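Local coordinates for N-ACETYLMURAMOYL-L-ALANINE AMIDASE CwlV (Paenibacillus polymyxa, PDB 1JWQ), which probably cleaves, through the zinc-bearing catalytic domain that makes up this chain, the amide bond between N-acetylmuramic acid and L-alanine in peptidoglycan, at residues Val143-Leu146 against Lys150-Ala153; Ser101-Asn106 against Thr173-Val178; Lys36-Leu41 against Val49-Ser54. All coordinates share one frame; numbering follows the deposited sequence.

The three contacts belong to one open alpha-beta-alpha domain, and contact 1 stands closest to its zinc site. There the side chain of L146 lies about 8 Å from the zinc ion and about 4 Å from that of E26, which binds the metal together with H10 and H80. Contacts 2 and 3 are away from the site. Centre to centre, contact 1 is about 25 Å from contact 2, across the middle of the chain, and about 22 Å from contact 3, with which it shares the sheet. Contacts 2 and 3 have centres about 17 Å apart and touch directly, T173 OG1 packing 3.6 Å from L41 CD2, so helices 158-176 and 26-42 meet between them.

Contact 1 of 3, residues Val143-Leu146 against Lys150-Ala153; sequences VGYL and KEEA
Y145 and E151 carry the polar part of this contact, in which the end of strand 138-145, an inner strand of the sheet of the open alpha-beta-alpha domain, is bound to helix 149-155 just beyond it in the chain. The backbone N of Y145 donates to E151 OE1 at 2.7 Å in a nearly straight bond (169° at the hydrogen), and OE1 receives it on its anti lone pair, the one away from the other carboxylate oxygen. G91 N donates to the same oxygen, so two main-chain amides grip it. E151 gets there with CG anti to its own backbone N (chi1 -159°) and a bend at chi2 that turns the carboxylate onto the strand.

Around this bond the packing is close. OE1 of E151 lies in the plane of the Y145 ring, at its edge, 3.7 Å from CD2, while the phenol runs off to a hydrogen bond with E93. The CA of G144 sits 3.4 Å from E151 OE1.

The second glutamate makes only van der Waals contacts across the interface. E152 CB rests 3.6 Å from the carbonyl O of L146, and E152 CG meets the CD2 branch of L146 at 4.1 Å, the two side chains crossing at about a right angle. The acid end of E152 bonds to S21, and L146 also touches the zinc ligand E26, which places the strand end beside the metal site.

In chemical terms, one oxygen of a buried carboxylate, OE1, is answered by two neutral peptide N-H groups, an environment that would probably favour the ionised form; the bonds tie helix 149-155 to the end of strand 138-145 and to G91.

Contact 2 of 3, residues Ser101-Asn106 against Thr173-Val178; sequences SKAFAN and TEYLDV
Y175 of helix 158-176 packs against A103 and F104 at the start of helix 102-116, a helix-to-helix contact within one layer of the open alpha-beta-alpha fold. V75 of the central sheet touches both aromatic side chains, and P137 does so as well. Just past Y175 the helix closes in a Schellman motif, with D177 at positive phi.

With CG anti to the backbone N (chi1 -177°), Y175 reaches straight across to the neighbouring helix. Its CB lies 3.7 Å from F104 CD1, and its CG comes to 3.5 Å from that same atom. CD2 also lies against F104 CD1, whereas CD1 faces the CA of F104. Farther out, Y175 CE1 passes 3.6 Å from the CA of F104 and meets the methyl CB of A103 at 4.0 Å, while CE2 and CZ lie near F104 CB. Over the centre of one face stands F104 CB, a CH-pi contact 3.8 Å from the centroid of the Y175 ring and 8° off its normal. The two rings meet obliquely, their planes 38° apart.

Replacing Y175 by an alanine would take away the face on which F104 CB rests, and would probably open a gap between the helices and leave the F104 ring freer to turn.

At the tip, Y175 OH is joined at 2.7 Å to a water, and that water accepts the backbone N-H of F104, its oxygen 2.8 Å from F104 N.

Contact 3 of 3, residues Lys36-Leu41 against Val49-Ser54; sequences KVESIL and VVLTRS
Helix 36-41 and strand 49-51 run nearly antiparallel, at 165°, with their axes 9.0 Å apart, and E38 and V49 have the nearest alpha carbons, 6.4 Å from each other. At this spacing the helix lies over the strand; E38 meets V49 and L51, and L41 meets V49.

A first torsion that sets CG anti to the backbone N (chi1 -172°) and an extended chain carry the stem of E38 over V49 and L51. V49 CG1 touches E38 CG at 3.8 Å, and the CD1 branch of L51 crosses the stem obliquely, 3.7 Å from that same CG. E38 OE2 also lies 3.5 Å from L51 CD2. The other methyl of V49, CG2, presses tightly on L41 CB at 3.5 Å.

OE1 of E38 is linked to the other segment through water. Two waters donate to it: one also donates to the carbonyl O of V49, 2.8 Å away, and the other is bonded to S54 OG at 2.9 Å. OE1 thus takes the waters while the rest of the side chain, OE2 included, lies against L51.

L51 and L41 continue inward, touching I6 and V4 of strand 2-8 respectively. Strand 2-8, helix 26-42 and strand 47-51 form a beta-alpha-beta unit with parallel strands, in which the connecting helix covers the sheet, here at one of its two edge strands.

Contact 1 of 3, residues Val143-Leu146 against Lys150-Ala153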
ATOM      1  N   VAL A 143      -3.478   4.441  -3.287  1.00 10.50           N
ATOM      2  CA  VAL A 143      -3.644   5.657  -2.500  1.00 10.67           C
ATOM      3  C   VAL A 143      -4.347   6.820  -3.180  1.00 11.57           C
ATOM      4  O   VAL A 143      -5.209   7.455  -2.581  1.00 11.55           O
ATOM      5  CB  VAL A 143      -2.286   6.143  -1.959  1.00 10.95           C
ATOM      6  CG1 VAL A 143      -2.494   7.311  -1.004  1.00 11.38           C
ATOM      7  CG2 VAL A 143      -1.577   4.994  -1.242  1.00 11.71           C
ATOM      8  N   GLY A 144      -3.970   7.095  -4.421  1.00 11.01           N
ATOM      9  CA  GLY A 144      -4.574   8.188  -5.159  1.00 11.00           C
ATOM     10  C   GLY A 144      -4.139   8.110  -6.607  1.00 10.95           C
ATOM     11  O   GLY A 144      -3.352   7.233  -6.966  1.00 11.75           O
ATOM     12  N   TYR A 145      -4.633   9.025  -7.437  1.00 10.28           N
ATOM     13  CA  TYR A 145      -4.296   9.031  -8.862  1.00 11.15           C
ATOM     14  C   TYR A 145      -3.187   9.999  -9.232  1.00 12.20           C
ATOM     15  O   TYR A 145      -3.285  11.197  -8.981  1.00 12.36           O
ATOM     16  CB  TYR A 145      -5.545   9.353  -9.692  1.00 11.74           C
ATOM     17  CG  TYR A 145      -6.494   8.189  -9.801  1.00 11.79           C
ATOM     18  CD1 TYR A 145      -6.581   7.446 -10.977  1.00 11.39           C
ATOM     19  CD2 TYR A 145      -7.272   7.800  -8.710  1.00 12.57           C
ATOM     20  CE1 TYR A 145      -7.422   6.336 -11.067  1.00 11.71           C
ATOM     21  CE2 TYR A 145      -8.110   6.693  -8.784  1.00 12.65           C
ATOM     22  CZ  TYR A 145      -8.181   5.967  -9.963  1.00 12.89           C
ATOM     23  OH  TYR A 145      -9.012   4.874 -10.029  1.00 13.89           O
ATOM     24  N   LEU A 146      -2.133   9.465  -9.843  1.00 12.46           N
ATOM     25  CA  LEU A 146      -0.999  10.269 -10.270  1.00 14.29           C
ATOM     26  C   LEU A 146      -1.304  10.936 -11.605  1.00 13.47           C
ATOM     27  O   LEU A 146      -0.534  11.768 -12.080  1.00 14.01           O
ATOM     28  CB  LEU A 146       0.244   9.390 -10.420  1.00 14.03           C
ATOM     29  CG  LEU A 146       0.712   8.719  -9.127  1.00 16.17           C
ATOM     30  CD1 LEU A 146       1.958   7.885  -9.399  1.00 16.39           C
ATOM     31  CD2 LEU A 146       1.007   9.790  -8.084  1.00 17.49           C
ATOM     32  N   LYS A 150      -3.701  17.814  -9.397  1.00 16.48           N
ATOM     33  CA  LYS A 150      -3.785  18.155  -7.979  1.00 18.22           C
ATOM     34  C   LYS A 150      -3.481  16.963  -7.079  1.00 17.72           C
ATOM     35  O   LYS A 150      -2.734  17.081  -6.107  1.00 17.57           O
ATOM     36  CB  LYS A 150      -5.176  18.714  -7.645  1.00 19.25           C
ATOM     37  CG  LYS A 150      -5.333  20.225  -7.867  1.00 24.44           C
ATOM     38  CD  LYS A 150      -6.778  20.667  -7.636  1.00 26.69           C
ATOM     39  CE  LYS A 150      -6.905  22.170  -7.398  1.00 29.33           C
ATOM     40  NZ  LYS A 150      -6.200  22.635  -6.169  1.00 31.96           N
ATOM     41  N   GLU A 151      -4.056  15.811  -7.410  1.00 15.74           N
ATOM     42  CA  GLU A 151      -3.848  14.619  -6.606  1.00 14.69           C
ATOM     43  C   GLU A 151      -2.399  14.139  -6.632  1.00 14.45           C
ATOM     44  O   GLU A 151      -1.873  13.688  -5.613  1.00 13.70           O
ATOM     45  CB  GLU A 151      -4.793  13.505  -7.057  1.00 13.35           C
ATOM     46  CG  GLU A 151      -5.009  12.455  -5.989  1.00 13.53           C
ATOM     47  CD  GLU A 151      -6.401  11.861  -6.037  1.00 15.03           C
ATOM     48  OE1 GLU A 151      -6.536  10.687  -6.439  1.00 15.14           O
ATOM     49  OE2 GLU A 151      -7.363  12.572  -5.668  1.00 15.18           O
ATOM     50  N   GLU A 152      -1.748  14.231  -7.788  1.00 12.88           N
ATOM     51  CA  GLU A 152      -0.349  13.822  -7.879  1.00 15.24           C
ATOM     52  C   GLU A 152       0.484  14.669  -6.917  1.00 16.39           C
ATOM     53  O   GLU A 152       1.317  14.149  -6.178  1.00 15.50           O
ATOM     54  CB  GLU A 152       0.198  14.012  -9.298  1.00 14.78           C
ATOM     55  CG  GLU A 152       1.670  13.639  -9.418  1.00 17.48           C
ATOM     56  CD  GLU A 152       2.309  14.111 -10.706  1.00 19.09           C
ATOM     57  OE1 GLU A 152       3.480  13.752 -10.942  1.00 20.41           O
ATOM     58  OE2 GLU A 152       1.652  14.843 -11.476  1.00 18.40           O
ATOM     59  N   ALA A 153       0.262  15.980  -6.942  1.00 16.55           N
ATOM     60  CA  ALA A 153       0.994  16.888  -6.061  1.00 17.28           C
ATOM     61  C   ALA A 153       0.758  16.492  -4.607  1.00 16.01           C
ATOM     62  O   ALA A 153       1.686  16.456  -3.797  1.00 16.88           O
ATOM     63  CB  ALA A 153       0.536  18.327  -6.291  1.00 16.48           C
TER

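Contact 2 of 3, residues Ser101-Asn106 against Thr173-Val178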
ATOM      1  N   SER A 101      -9.374 -12.174   3.130  1.00 11.08           N
ATOM      2  CA  SER A 101      -8.729 -10.862   3.211  1.00 10.78           C
ATOM      3  C   SER A 101      -9.730  -9.721   3.389  1.00 12.42           C
ATOM      4  O   SER A 101      -9.340  -8.583   3.650  1.00 12.44           O
ATOM      5  CB  SER A 101      -7.916 -10.590   1.937  1.00  8.28           C
ATOM      6  OG  SER A 101      -6.882 -11.540   1.755  1.00  8.78           O
ATOM      7  N   LYS A 102     -11.019 -10.015   3.244  1.00 13.41           N
ATOM      8  CA  LYS A 102     -12.030  -8.969   3.359  1.00 13.40           C
ATOM      9  C   LYS A 102     -12.085  -8.262   4.711  1.00 13.42           C
ATOM     10  O   LYS A 102     -12.222  -7.039   4.761  1.00 13.36           O
ATOM     11  CB  LYS A 102     -13.414  -9.529   3.012  1.00 15.66           C
ATOM     12  CG  LYS A 102     -13.469 -10.194   1.646  1.00 21.48           C
ATOM     13  CD  LYS A 102     -14.896 -10.545   1.241  1.00 27.08           C
ATOM     14  CE  LYS A 102     -15.709  -9.293   0.947  1.00 29.66           C
ATOM     15  NZ  LYS A 102     -17.085  -9.615   0.475  1.00 32.14           N
ATOM     16  N   ALA A 103     -11.979  -9.019   5.800  1.00 11.30           N
ATOM     17  CA  ALA A 103     -12.029  -8.422   7.134  1.00 12.05           C
ATOM     18  C   ALA A 103     -10.912  -7.403   7.275  1.00 11.58           C
ATOM     19  O   ALA A 103     -11.122  -6.294   7.760  1.00 13.15           O
ATOM     20  CB  ALA A 103     -11.890  -9.499   8.202  1.00 11.69           C
ATOM     21  N   PHE A 104      -9.721  -7.790   6.840  1.00 11.54           N
ATOM     22  CA  PHE A 104      -8.567  -6.910   6.908  1.00 11.95           C
ATOM     23  C   PHE A 104      -8.790  -5.695   6.004  1.00 10.98           C
ATOM     24  O   PHE A 104      -8.495  -4.570   6.391  1.00 11.97           O
ATOM     25  CB  PHE A 104      -7.311  -7.688   6.501  1.00 11.29           C
ATOM     26  CG  PHE A 104      -6.049  -6.866   6.494  1.00 10.24           C
ATOM     27  CD1 PHE A 104      -5.836  -5.864   7.439  1.00 10.46           C
ATOM     28  CD2 PHE A 104      -5.056  -7.125   5.559  1.00  8.93           C
ATOM     29  CE1 PHE A 104      -4.641  -5.132   7.446  1.00  9.49           C
ATOM     30  CE2 PHE A 104      -3.862  -6.405   5.555  1.00 10.79           C
ATOM     31  CZ  PHE A 104      -3.654  -5.404   6.503  1.00  8.62           C
ATOM     32  N   ALA A 105      -9.313  -5.912   4.802  1.00 10.50           N
ATOM     33  CA  ALA A 105      -9.564  -4.786   3.903  1.00 10.68           C
ATOM     34  C   ALA A 105     -10.524  -3.795   4.567  1.00 10.83           C
ATOM     35  O   ALA A 105     -10.332  -2.583   4.488  1.00 10.40           O
ATOM     36  CB  ALA A 105     -10.149  -5.278   2.579  1.00 11.46           C
ATOM     37  N   ASN A 106     -11.555  -4.316   5.227  1.00 12.46           N
ATOM     38  CA  ASN A 106     -12.525  -3.458   5.905  1.00 13.85           C
ATOM     39  C   ASN A 106     -11.861  -2.630   7.003  1.00 13.31           C
ATOM     40  O   ASN A 106     -12.060  -1.419   7.081  1.00 15.33           O
ATOM     41  CB  ASN A 106     -13.660  -4.291   6.515  1.00 15.64           C
ATOM     42  CG  ASN A 106     -14.570  -4.903   5.463  1.00 21.93           C
ATOM     43  OD1 ASN A 106     -14.951  -4.244   4.497  1.00 23.48           O
ATOM     44  ND2 ASN A 106     -14.940  -6.165   5.657  1.00 26.30           N
ATOM     45  N   THR A 173      -2.278  -2.256  12.766  1.00 12.38           N
ATOM     46  CA  THR A 173      -2.266  -2.371  14.216  1.00 12.40           C
ATOM     47  C   THR A 173      -3.632  -2.775  14.756  1.00 13.50           C
ATOM     48  O   THR A 173      -3.734  -3.656  15.612  1.00 15.32           O
ATOM     49  CB  THR A 173      -1.850  -1.043  14.857  1.00 12.38           C
ATOM     50  OG1 THR A 173      -0.552  -0.679  14.375  1.00 13.52           O
ATOM     51  CG2 THR A 173      -1.807  -1.169  16.375  1.00 11.37           C
ATOM     52  N   GLU A 174      -4.680  -2.130  14.257  1.00 12.21           N
ATOM     53  CA  GLU A 174      -6.032  -2.433  14.705  1.00 13.61           C
ATOM     54  C   GLU A 174      -6.442  -3.845  14.317  1.00 14.00           C
ATOM     55  O   GLU A 174      -6.989  -4.577  15.135  1.00 13.58           O
ATOM     56  CB  GLU A 174      -7.031  -1.434  14.114  1.00 14.86           C
ATOM     57  CG  GLU A 174      -6.890  -0.011  14.628  1.00 12.63           C
ATOM     58  CD  GLU A 174      -7.421   0.171  16.039  1.00 15.21           C
ATOM     59  OE1 GLU A 174      -8.057  -0.766  16.573  1.00 15.10           O
ATOM     60  OE2 GLU A 174      -7.215   1.263  16.607  1.00 15.32           O
ATOM     61  N   TYR A 175      -6.175  -4.230  13.073  1.00 13.66           N
ATOM     62  CA  TYR A 175      -6.546  -5.565  12.615  1.00 13.55           C
ATOM     63  C   TYR A 175      -5.827  -6.661  13.388  1.00 14.14           C
ATOM     64  O   TYR A 175      -6.434  -7.667  13.762  1.00 15.80           O
ATOM     65  CB  TYR A 175      -6.246  -5.746  11.125  1.00 13.89           C
ATOM     66  CG  TYR A 175      -6.692  -7.101  10.614  1.00 13.31           C
ATOM     67  CD1 TYR A 175      -8.047  -7.401  10.481  1.00 16.72           C
ATOM     68  CD2 TYR A 175      -5.763  -8.098  10.314  1.00 15.09           C
ATOM     69  CE1 TYR A 175      -8.471  -8.666  10.064  1.00 16.17           C
ATOM     70  CE2 TYR A 175      -6.174  -9.367   9.896  1.00 15.09           C
ATOM     71  CZ  TYR A 175      -7.530  -9.641   9.775  1.00 17.00           C
ATOM     72  OH  TYR A 175      -7.944 -10.887   9.363  1.00 16.20           O
ATOM     73  N   LEU A 176      -4.534  -6.468  13.623  1.00 13.88           N
ATOM     74  CA  LEU A 176      -3.738  -7.455  14.341  1.00 12.94           C
ATOM     75  C   LEU A 176      -3.916  -7.358  15.850  1.00 15.53           C
ATOM     76  O   LEU A 176      -3.367  -8.164  16.599  1.00 15.11           O
ATOM     77  CB  LEU A 176      -2.263  -7.308  13.969  1.00 12.86           C
ATOM     78  CG  LEU A 176      -1.951  -7.719  12.526  1.00 12.87           C
ATOM     79  CD1 LEU A 176      -0.468  -7.520  12.245  1.00 11.94           C
ATOM     80  CD2 LEU A 176      -2.348  -9.180  12.318  1.00 14.61           C
ATOM     81  N   ASP A 177      -4.689  -6.366  16.281  1.00 15.39           N
ATOM     82  CA  ASP A 177      -4.980  -6.162  17.695  1.00 17.73           C
ATOM     83  C   ASP A 177      -3.713  -6.138  18.546  1.00 18.22           C
ATOM     84  O   ASP A 177      -3.588  -6.874  19.526  1.00 19.06           O
ATOM     85  CB  ASP A 177      -5.941  -7.259  18.170  1.00 20.29           C
ATOM     86  CG  ASP A 177      -6.519  -6.984  19.545  1.00 23.16           C
ATOM     87  OD1 ASP A 177      -6.741  -5.800  19.881  1.00 21.23           O
ATOM     88  OD2 ASP A 177      -6.771  -7.960  20.280  1.00 23.26           O
ATOM     89  N   VAL A 178      -2.769  -5.284  18.162  1.00 18.56           N
ATOM     90  CA  VAL A 178      -1.516  -5.152  18.897  1.00 18.49           C
ATOM     91  C   VAL A 178      -1.314  -3.721  19.392  1.00 19.60           C
ATOM     92  O   VAL A 178      -0.187  -3.231  19.454  1.00 20.86           O
ATOM     93  CB  VAL A 178      -0.301  -5.559  18.029  1.00 18.41           C
ATOM     94  CG1 VAL A 178      -0.315  -7.064  17.792  1.00 18.03           C
ATOM     95  CG2 VAL A 178      -0.330  -4.812  16.698  1.00 16.64           C
TER
HETATM   96  O   HOH W   1      -8.897 -10.507   6.841  1.00 12.38           O

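Contact 3 of 3, residues Lys36-Leu41 against Val49-Ser54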
ATOM      1  N   LYS A  36       7.815   4.860   5.459  1.00 13.06           N
ATOM      2  CA  LYS A  36       7.161   5.605   6.530  1.00 13.07           C
ATOM      3  C   LYS A  36       6.308   4.677   7.390  1.00 13.16           C
ATOM      4  O   LYS A  36       6.299   4.790   8.617  1.00 12.50           O
ATOM      5  CB  LYS A  36       6.302   6.734   5.955  1.00 13.45           C
ATOM      6  CG  LYS A  36       7.102   7.930   5.466  1.00 15.14           C
ATOM      7  CD  LYS A  36       6.214   8.962   4.793  1.00 19.40           C
ATOM      8  CE  LYS A  36       7.024  10.145   4.257  1.00 18.38           C
ATOM      9  NZ  LYS A  36       7.686  10.896   5.358  1.00 21.63           N
ATOM     10  N   VAL A  37       5.592   3.756   6.752  1.00 12.85           N
ATOM     11  CA  VAL A  37       4.760   2.824   7.499  1.00 12.10           C
ATOM     12  C   VAL A  37       5.670   1.949   8.355  1.00 14.10           C
ATOM     13  O   VAL A  37       5.358   1.653   9.508  1.00 13.73           O
ATOM     14  CB  VAL A  37       3.906   1.949   6.546  1.00 13.22           C
ATOM     15  CG1 VAL A  37       3.181   0.857   7.331  1.00 11.92           C
ATOM     16  CG2 VAL A  37       2.893   2.822   5.825  1.00 10.41           C
ATOM     17  N   GLU A  38       6.813   1.565   7.797  1.00 13.78           N
ATOM     18  CA  GLU A  38       7.763   0.738   8.524  1.00 14.94           C
ATOM     19  C   GLU A  38       8.247   1.450   9.783  1.00 15.01           C
ATOM     20  O   GLU A  38       8.268   0.868  10.867  1.00 14.73           O
ATOM     21  CB  GLU A  38       8.962   0.399   7.644  1.00 14.81           C
ATOM     22  CG  GLU A  38       9.894  -0.629   8.271  1.00 17.32           C
ATOM     23  CD  GLU A  38      11.192  -0.785   7.514  1.00 16.96           C
ATOM     24  OE1 GLU A  38      11.846  -1.835   7.673  1.00 20.92           O
ATOM     25  OE2 GLU A  38      11.564   0.143   6.769  1.00 16.74           O
ATOM     26  N   SER A  39       8.643   2.710   9.633  1.00 16.03           N
ATOM     27  CA  SER A  39       9.133   3.492  10.767  1.00 17.00           C
ATOM     28  C   SER A  39       8.111   3.563  11.894  1.00 16.07           C
ATOM     29  O   SER A  39       8.460   3.456  13.072  1.00 16.52           O
ATOM     30  CB  SER A  39       9.492   4.911  10.321  1.00 19.19           C
ATOM     31  OG  SER A  39      10.477   4.886   9.303  1.00 26.44           O
ATOM     32  N   ILE A  40       6.846   3.743  11.531  1.00 13.92           N
ATOM     33  CA  ILE A  40       5.779   3.830  12.518  1.00 14.16           C
ATOM     34  C   ILE A  40       5.555   2.493  13.220  1.00 15.16           C
ATOM     35  O   ILE A  40       5.495   2.436  14.445  1.00 15.18           O
ATOM     36  CB  ILE A  40       4.452   4.277  11.864  1.00 13.14           C
ATOM     37  CG1 ILE A  40       4.615   5.683  11.282  1.00 13.09           C
ATOM     38  CG2 ILE A  40       3.323   4.257  12.888  1.00 11.37           C
ATOM     39  CD1 ILE A  40       3.467   6.112  10.394  1.00 13.24           C
ATOM     40  N   LEU A  41       5.444   1.420  12.442  1.00 14.84           N
ATOM     41  CA  LEU A  41       5.208   0.099  13.011  1.00 15.80           C
ATOM     42  C   LEU A  41       6.405  -0.467  13.772  1.00 17.49           C
ATOM     43  O   LEU A  41       6.237  -1.324  14.641  1.00 16.92           O
ATOM     44  CB  LEU A  41       4.780  -0.883  11.917  1.00 15.45           C
ATOM     45  CG  LEU A  41       3.446  -0.576  11.228  1.00 16.17           C
ATOM     46  CD1 LEU A  41       3.151  -1.645  10.183  1.00 14.66           C
ATOM     47  CD2 LEU A  41       2.327  -0.523  12.256  1.00 15.91           C
ATOM     48  N   VAL A  49       8.159  -6.089  11.297  1.00 16.98           N
ATOM     49  CA  VAL A  49       7.886  -5.523   9.980  1.00 15.88           C
ATOM     50  C   VAL A  49       8.940  -5.870   8.944  1.00 15.58           C
ATOM     51  O   VAL A  49      10.133  -5.651   9.150  1.00 15.47           O
ATOM     52  CB  VAL A  49       7.762  -3.988  10.066  1.00 16.82           C
ATOM     53  CG1 VAL A  49       7.364  -3.419   8.711  1.00 16.04           C
ATOM     54  CG2 VAL A  49       6.742  -3.618  11.129  1.00 17.92           C
ATOM     55  N   VAL A  50       8.485  -6.410   7.819  1.00 11.58           N
ATOM     56  CA  VAL A  50       9.381  -6.791   6.742  1.00 10.79           C
ATOM     57  C   VAL A  50       8.936  -6.138   5.445  1.00 10.81           C
ATOM     58  O   VAL A  50       7.775  -6.241   5.061  1.00 11.12           O
ATOM     59  CB  VAL A  50       9.386  -8.320   6.536  1.00 11.35           C
ATOM     60  CG1 VAL A  50      10.253  -8.679   5.333  1.00  9.97           C
ATOM     61  CG2 VAL A  50       9.904  -9.016   7.795  1.00 12.08           C
ATOM     62  N   LEU A  51       9.858  -5.459   4.776  1.00 11.01           N
ATOM     63  CA  LEU A  51       9.539  -4.821   3.508  1.00 11.11           C
ATOM     64  C   LEU A  51      10.101  -5.648   2.364  1.00 11.51           C
ATOM     65  O   LEU A  51      11.269  -6.037   2.393  1.00 12.06           O
ATOM     66  CB  LEU A  51      10.124  -3.406   3.448  1.00 12.62           C
ATOM     67  CG  LEU A  51       9.217  -2.267   3.926  1.00 13.90           C
ATOM     68  CD1 LEU A  51       8.756  -2.517   5.360  1.00 13.74           C
ATOM     69  CD2 LEU A  51       9.980  -0.955   3.821  1.00 15.28           C
ATOM     70  N   THR A  52       9.280  -5.920   1.356  1.00 11.25           N
ATOM     71  CA  THR A  52       9.758  -6.683   0.204  1.00 12.41           C
ATOM     72  C   THR A  52      10.919  -5.922  -0.434  1.00 13.75           C
ATOM     73  O   THR A  52      11.867  -6.528  -0.933  1.00 13.29           O
ATOM     74  CB  THR A  52       8.650  -6.893  -0.841  1.00 12.44           C
ATOM     75  OG1 THR A  52       8.099  -5.627  -1.220  1.00 12.28           O
ATOM     76  CG2 THR A  52       7.552  -7.780  -0.272  1.00 12.87           C
ATOM     77  N   ARG A  53      10.837  -4.595  -0.420  1.00 13.97           N
ATOM     78  CA  ARG A  53      11.910  -3.764  -0.952  1.00 14.91           C
ATOM     79  C   ARG A  53      12.017  -2.481  -0.141  1.00 15.79           C
ATOM     80  O   ARG A  53      11.009  -1.856   0.209  1.00 14.68           O
ATOM     81  CB  ARG A  53      11.699  -3.453  -2.438  1.00 18.21           C
ATOM     82  CG  ARG A  53      10.705  -2.362  -2.758  1.00 16.40           C
ATOM     83  CD  ARG A  53      10.708  -2.100  -4.261  1.00 15.80           C
ATOM     84  NE  ARG A  53       9.684  -1.139  -4.662  1.00 14.91           N
ATOM     85  CZ  ARG A  53       9.895   0.158  -4.854  1.00 15.55           C
ATOM     86  NH1 ARG A  53      11.109   0.677  -4.682  1.00 13.35           N
ATOM     87  NH2 ARG A  53       8.891   0.937  -5.232  1.00 12.38           N
ATOM     88  N   SER A  54      13.251  -2.099   0.170  1.00 14.15           N
ATOM     89  CA  SER A  54      13.513  -0.914   0.971  1.00 17.02           C
ATOM     90  C   SER A  54      14.297   0.122   0.184  1.00 15.52           C
ATOM     91  O   SER A  54      14.686   1.153   0.724  1.00 16.19           O
ATOM     92  CB  SER A  54      14.294  -1.311   2.222  1.00 19.15           C
ATOM     93  OG  SER A  54      13.624  -2.358   2.905  1.00 22.15           O
TER
HETATM   94  O   HOH W   2      11.475  -3.479  10.259  1.00 29.60           O
HETATM   95  O   HOH W   3      13.731  -1.512   5.633  1.00 34.92           O